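Local coordinates for protein putative ferredoxin (PDB 7M1O) that carries a single [4Fe-4S] cluster and probably serves as a small ferredoxin passing electrons between redox partners, at residues T11-E16 with C62-I67; E16-R21 with G32-V37. One frame throughout, in Å; residues are numbered along the deposited sequence.

Interaction 1 (T11-E16 with C62-I67). Unlike the reference sequence in segment 62-67: A64 (reference Ser). With SF4 (iron/sulfur cluster), chain C.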
loop_
_atom_site.group_PDB
_atom_site.type_symbol
_atom_site.label_atom_id
_atom_site.label_comp_id
_atom_site.label_asym_id
_atom_site.label_seq_id
_atom_site.Cartn_x
_atom_site.Cartn_y
_atom_site.Cartn_z
ATOM N N THR A 11 -6.146 -4.785 9.757
ATOM C CA THR A 11 -7.349 -5.079 8.979
ATOM C C THR A 11 -7.063 -5.836 7.683
ATOM O O THR A 11 -7.984 -6.363 7.058
ATOM C CB THR A 11 -8.101 -3.784 8.626
ATOM O OG1 THR A 11 -7.247 -2.923 7.862
ATOM C CG2 THR A 11 -8.548 -3.062 9.890
ATOM N N CYS A 12 -5.797 -5.882 7.277
ATOM C CA CYS A 12 -5.408 -6.575 6.051
ATOM C C CYS A 12 -5.781 -8.053 6.107
ATOM O O CYS A 12 -5.540 -8.724 7.109
ATOM C CB CYS A 12 -3.907 -6.430 5.808
ATOM S SG CYS A 12 -3.284 -7.412 4.421
ATOM N N THR A 13 -6.359 -8.552 5.018
ATOM C CA THR A 13 -6.839 -9.929 4.961
ATOM C C THR A 13 -5.961 -10.803 4.066
ATOM O O THR A 13 -6.345 -11.919 3.708
ATOM C CB THR A 13 -8.292 -9.982 4.457
ATOM O OG1 THR A 13 -8.378 -9.367 3.167
ATOM C CG2 THR A 13 -9.213 -9.249 5.425
ATOM N N SER A 14 -4.786 -10.289 3.713
ATOM C CA SER A 14 -3.787 -11.050 2.963
ATOM C C SER A 14 -4.308 -11.524 1.610
ATOM O O SER A 14 -4.001 -12.634 1.172
ATOM C CB SER A 14 -3.318 -12.252 3.786
ATOM O OG SER A 14 -2.779 -11.836 5.028
ATOM N N CYS A 15 -5.084 -10.674 0.945
ATOM C CA CYS A 15 -5.686 -11.031 -0.334
ATOM C C CYS A 15 -4.680 -10.957 -1.488
ATOM O O CYS A 15 -4.961 -11.423 -2.592
ATOM C CB CYS A 15 -6.876 -10.121 -0.621
ATOM S SG CYS A 15 -6.423 -8.558 -1.375
ATOM N N GLU A 16 -3.525 -10.352 -1.219
ATOM C CA GLU A 16 -2.383 -10.313 -2.140
ATOM C C GLU A 16 -2.547 -9.348 -3.317
ATOM O O GLU A 16 -1.680 -9.289 -4.188
ATOM C CB GLU A 16 -2.079 -11.717 -2.693
ATOM C CG GLU A 16 -2.002 -12.815 -1.634
ATOM C CD GLU A 16 -1.349 -14.093 -2.141
ATOM O OE1 GLU A 16 -0.809 -14.093 -3.267
ATOM O OE2 GLU A 16 -1.373 -15.104 -1.407
ATOM N N CYS A 62 -8.702 -2.411 -2.478
ATOM C CA CYS A 62 -8.422 -3.192 -1.277
ATOM C C CYS A 62 -9.735 -3.588 -0.600
ATOM O O CYS A 62 -10.524 -2.718 -0.228
ATOM C CB CYS A 62 -7.545 -2.407 -0.304
ATOM S SG CYS A 62 -7.319 -3.228 1.297
ATOM N N PRO A 63 -9.977 -4.901 -0.441
ATOM C CA PRO A 63 -11.267 -5.361 0.085
ATOM C C PRO A 63 -11.508 -4.981 1.544
ATOM O O PRO A 63 -12.658 -4.940 1.973
ATOM C CB PRO A 63 -11.178 -6.882 -0.065
ATOM C CG PRO A 63 -9.729 -7.177 0.006
ATOM C CD PRO A 63 -9.056 -6.028 -0.683
ATOM N N ALA A 64 -10.438 -4.701 2.285
ATOM C CA ALA A 64 -10.539 -4.465 3.724
ATOM C C ALA A 64 -10.362 -2.994 4.098
ATOM O O ALA A 64 -10.452 -2.634 5.273
ATOM C CB ALA A 64 -9.513 -5.313 4.456
ATOM N N GLY A 65 -10.115 -2.145 3.107
ATOM C CA GLY A 65 -9.893 -0.734 3.367
ATOM C C GLY A 65 -8.659 -0.526 4.229
ATOM O O GLY A 65 -8.604 0.400 5.041
ATOM N N SER A 66 -7.669 -1.397 4.043
ATOM C CA SER A 66 -6.464 -1.394 4.866
ATOM C C SER A 66 -5.432 -0.401 4.352
ATOM O O SER A 66 -4.589 0.080 5.110
ATOM C CB SER A 66 -5.845 -2.792 4.909
ATOM O OG SER A 66 -6.770 -3.745 5.397
ATOM N N ILE A 67 -5.494 -0.105 3.059
ATOM C CA ILE A 67 -4.551 0.816 2.447
ATOM C C ILE A 67 -5.037 2.248 2.607
ATOM O O ILE A 67 -6.094 2.623 2.095
ATOM C CB ILE A 67 -4.339 0.506 0.957
ATOM C CG1 ILE A 67 -3.902 -0.952 0.789
ATOM C CG2 ILE A 67 -3.300 1.454 0.363
ATOM C CD1 ILE A 67 -3.724 -1.389 -0.643
HETATM FE FE1 SF4 C . -4.114 -6.604 2.461
HETATM FE FE2 SF4 C . -5.644 -4.762 1.141
HETATM FE FE3 SF4 C . -5.251 -7.236 0.057
HETATM FE FE4 SF4 C . -3.176 -5.459 0.166
HETATM S S1 SF4 C . -5.105 -5.237 -1.023
HETATM S S2 SF4 C . -3.113 -7.672 0.711
HETATM S S3 SF4 C . -3.628 -4.402 2.138
HETATM S S4 SF4 C . -6.339 -6.755 2.002
HETATM O O HOH W 1 -7.833 -0.021 8.000
#
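T11 and S66 meet hydroxyl to hydroxyl where the CxxCxxC loop of this single-cluster ferredoxin, carrying C12, C15 and C18, lies against the turn that brings in the remote fourth cysteine, C62, followed by a proline as in the CP motif of the family. The cluster bridges the two segments. C12 SG binds FE1, C15 SG binds FE3 and C62 SG binds FE2, each at 2.3 Å. In both C12 and C62 the sulfur stands anti to the backbone N (chi1 173°), while in C15 it sits between the backbone N and the carbonyl carbon (chi1 84°), from where it reaches both FE3 and the P63 ring.

Polar contacts include one direct hydrogen bond across the segments, between T11 OG1 and S66 OG at 2.6 Å; either hydroxyl could donate. A water touching T11 OG1 also donates to the carbonyl oxygen of G65, and the backbone of S66 is tied to that of D8, which leads into the first segment. Amide bonds to thiolate sulfur occur within each segment: S14 N donates to C12 SG and S66 N to C62 SG, both at 3.3 Å, with A64 N adding a weak bond to C62 SG. Such bonds probably draw negative charge from the sulfurs and help stabilise the reduced cluster.

Van der Waals packing adds to these links. The type I turn from C62 to G65 turns the P63 ring toward C15, its CD 3.7 Å from C15 SG, and T13 OG1 passes alongside P63 CG at 4.1 Å. A64, an engineered replacement of the natural serine, places its methyl group CB 3.2 Å from T11 O and 4.1 Å from T13 CG2.

Interaction 2 (E16-R21 with G32-V37). With SF4 (iron/sulfur cluster), chain C.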
loop_
_atom_site.group_PDB
_atom_site.type_symbol
_atom_site.label_atom_id
_atom_site.label_comp_id
_atom_site.label_asym_id
_atom_site.label_seq_id
_atom_site.Cartn_x
_atom_site.Cartn_y
_atom_site.Cartn_z
ATOM N N GLU A 16 -3.525 -10.352 -1.219
ATOM C CA GLU A 16 -2.383 -10.313 -2.140
ATOM C C GLU A 16 -2.547 -9.348 -3.317
ATOM O O GLU A 16 -1.680 -9.289 -4.188
ATOM C CB GLU A 16 -2.079 -11.717 -2.693
ATOM C CG GLU A 16 -2.002 -12.815 -1.634
ATOM C CD GLU A 16 -1.349 -14.093 -2.141
ATOM O OE1 GLU A 16 -0.809 -14.093 -3.267
ATOM O OE2 GLU A 16 -1.373 -15.104 -1.407
ATOM N N LEU A 17 -3.630 -8.580 -3.343
ATOM C CA LEU A 17 -3.901 -7.718 -4.492
ATOM C C LEU A 17 -2.858 -6.619 -4.651
ATOM O O LEU A 17 -2.298 -6.444 -5.731
ATOM C CB LEU A 17 -5.290 -7.085 -4.382
ATOM C CG LEU A 17 -5.678 -6.168 -5.549
ATOM C CD1 LEU A 17 -5.738 -6.943 -6.860
ATOM C CD2 LEU A 17 -7.007 -5.481 -5.275
ATOM N N CYS A 18 -2.594 -5.879 -3.579
ATOM C CA CYS A 18 -1.755 -4.688 -3.680
ATOM C C CYS A 18 -0.314 -5.011 -4.068
ATOM O O CYS A 18 0.259 -4.330 -4.923
ATOM C CB CYS A 18 -1.775 -3.903 -2.368
ATOM S SG CYS A 18 -1.270 -4.834 -0.912
ATOM N N TYR A 19 0.281 -6.038 -3.464
ATOM C CA TYR A 19 1.689 -6.309 -3.739
ATOM C C TYR A 19 1.883 -7.219 -4.947
ATOM O O TYR A 19 3.004 -7.386 -5.420
ATOM C CB TYR A 19 2.409 -6.887 -2.511
ATOM C CG TYR A 19 1.777 -8.054 -1.780
ATOM C CD1 TYR A 19 1.193 -7.869 -0.535
ATOM C CD2 TYR A 19 1.828 -9.345 -2.292
ATOM C CE1 TYR A 19 0.644 -8.922 0.162
ATOM C CE2 TYR A 19 1.277 -10.412 -1.598
ATOM C CZ TYR A 19 0.691 -10.190 -0.368
ATOM O OH TYR A 19 0.138 -11.233 0.337
ATOM N N ASP A 20 0.797 -7.784 -5.465
ATOM C CA ASP A 20 0.849 -8.429 -6.771
ATOM C C ASP A 20 0.770 -7.375 -7.872
ATOM O O ASP A 20 1.494 -7.439 -8.864
ATOM C CB ASP A 20 -0.287 -9.435 -6.946
ATOM C CG ASP A 20 -0.237 -10.125 -8.293
ATOM O OD1 ASP A 20 0.798 -10.755 -8.593
ATOM O OD2 ASP A 20 -1.214 -10.014 -9.063
ATOM N N ARG A 21 -0.122 -6.407 -7.683
ATOM C CA ARG A 21 -0.387 -5.383 -8.687
ATOM C C ARG A 21 0.711 -4.324 -8.724
ATOM O O ARG A 21 1.173 -3.938 -9.797
ATOM C CB ARG A 21 -1.739 -4.720 -8.411
ATOM C CG ARG A 21 -2.116 -3.588 -9.367
ATOM C CD ARG A 21 -2.843 -4.099 -10.597
ATOM N NE ARG A 21 -4.124 -4.712 -10.254
ATOM C CZ ARG A 21 -5.198 -4.034 -9.858
ATOM N NH1 ARG A 21 -5.156 -2.712 -9.743
ATOM N NH2 ARG A 21 -6.318 -4.682 -9.569
ATOM N N GLY A 32 1.797 -13.035 4.671
ATOM C CA GLY A 32 0.607 -12.771 3.882
ATOM C C GLY A 32 0.139 -11.331 3.983
ATOM O O GLY A 32 -0.422 -10.792 3.030
ATOM N N ILE A 33 0.363 -10.706 5.136
ATOM C CA ILE A 33 -0.035 -9.315 5.340
ATOM C C ILE A 33 0.864 -8.390 4.532
ATOM O O ILE A 33 2.073 -8.604 4.442
ATOM C CB ILE A 33 0.027 -8.907 6.829
ATOM C CG1 ILE A 33 -0.888 -9.798 7.676
ATOM C CG2 ILE A 33 -0.353 -7.437 7.006
ATOM C CD1 ILE A 33 -2.372 -9.629 7.394
ATOM N N ALA A 34 0.266 -7.359 3.947
ATOM C CA ALA A 34 1.003 -6.419 3.114
ATOM C C ALA A 34 1.643 -5.311 3.942
ATOM O O ALA A 34 1.191 -5.000 5.044
ATOM C CB ALA A 34 0.084 -5.818 2.064
ATOM N N GLU A 35 2.708 -4.730 3.400
ATOM C CA GLU A 35 3.314 -3.526 3.957
ATOM C C GLU A 35 3.977 -2.767 2.819
ATOM O O GLU A 35 4.349 -3.367 1.810
ATOM C CB GLU A 35 4.333 -3.864 5.052
ATOM C CG GLU A 35 5.530 -4.677 4.572
ATOM C CD GLU A 35 6.529 -4.960 5.681
ATOM O OE1 GLU A 35 7.485 -5.728 5.440
ATOM O OE2 GLU A 35 6.360 -4.414 6.793
ATOM N N VAL A 36 4.112 -1.453 2.962
ATOM C CA VAL A 36 4.805 -0.675 1.944
ATOM C C VAL A 36 6.268 -1.092 1.951
ATOM O O VAL A 36 6.786 -1.537 2.974
ATOM C CB VAL A 36 4.680 0.846 2.168
ATOM C CG1 VAL A 36 3.218 1.275 2.093
ATOM C CG2 VAL A 36 5.303 1.256 3.490
ATOM N N VAL A 37 6.900 -0.969 0.817
ATOM C CA VAL A 37 8.239 -1.432 0.684
ATOM C C VAL A 37 9.219 -0.542 1.438
ATOM O O VAL A 37 10.060 -1.051 2.109
ATOM C CB VAL A 37 8.583 -1.677 -0.769
ATOM C CG1 VAL A 37 7.739 -2.810 -1.306
ATOM C CG2 VAL A 37 8.389 -0.442 -1.613
HETATM FE FE1 SF4 C . -4.114 -6.604 2.461
HETATM FE FE2 SF4 C . -5.644 -4.762 1.141
HETATM FE FE3 SF4 C . -5.251 -7.236 0.057
HETATM FE FE4 SF4 C . -3.176 -5.459 0.166
HETATM S S1 SF4 C . -5.105 -5.237 -1.023
HETATM S S2 SF4 C . -3.113 -7.672 0.711
HETATM S S3 SF4 C . -3.628 -4.402 2.138
HETATM S S4 SF4 C . -6.339 -6.755 2.002
#
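A cluster ligand and a tyrosine ring converge on one methyl group: A34 CB lies 3.4 Å from C18 SG and 3.5 Å from Y19 CD1. C18 SG binds iron FE4, and the alanine methyl, A34 CB, 3.8 Å from FE4, closes over this corner of the cluster.

The Y19 ring presents its edge to the strand, with both A34 CB and the carbonyl oxygen of G32 near its plane. Its chi1 of 50° sets CG between the backbone N and carbonyl carbon, sending the ring back along the start of the helix, where one face has E16 O 3.9 Å above it, offset toward the rim. At the far end Y19 OH donates to G32 O at 2.8 Å; the hydroxyl approaches at 126° to the G32 C=O bond, tilted 28° out of the carbonyl plane. A phenylalanine in place of Y19 would probably leave G32 O without this donor and the ring edge without its tether to the strand.

Y26 and N28 of the partner strand also touch Y19. Short helix 17-21 and strand 34-36 thus form one wall of a ferredoxin [4Fe-4S] pocket.

The two contacts have centres about 9 Å apart and meet the same cubane cluster, which together they grip through all four cysteines: three in interaction 1, the fourth in interaction 2. They share E16, where the cysteine loop runs into helix 17-21. Along the chain, segments 16-21 and 32-37 both fall between the outer ends of interaction 1, whose second segment arrives only after helix 52-61 and leads into strand 67-71 of the three-stranded sheet. Strand 34-36 belongs instead to the two-stranded sheet with 26-28. The contacts also touch directly, I33 CD1 lying 3.3 Å from C12 O. Parts far apart in the sequence are thereby gathered around one redox centre.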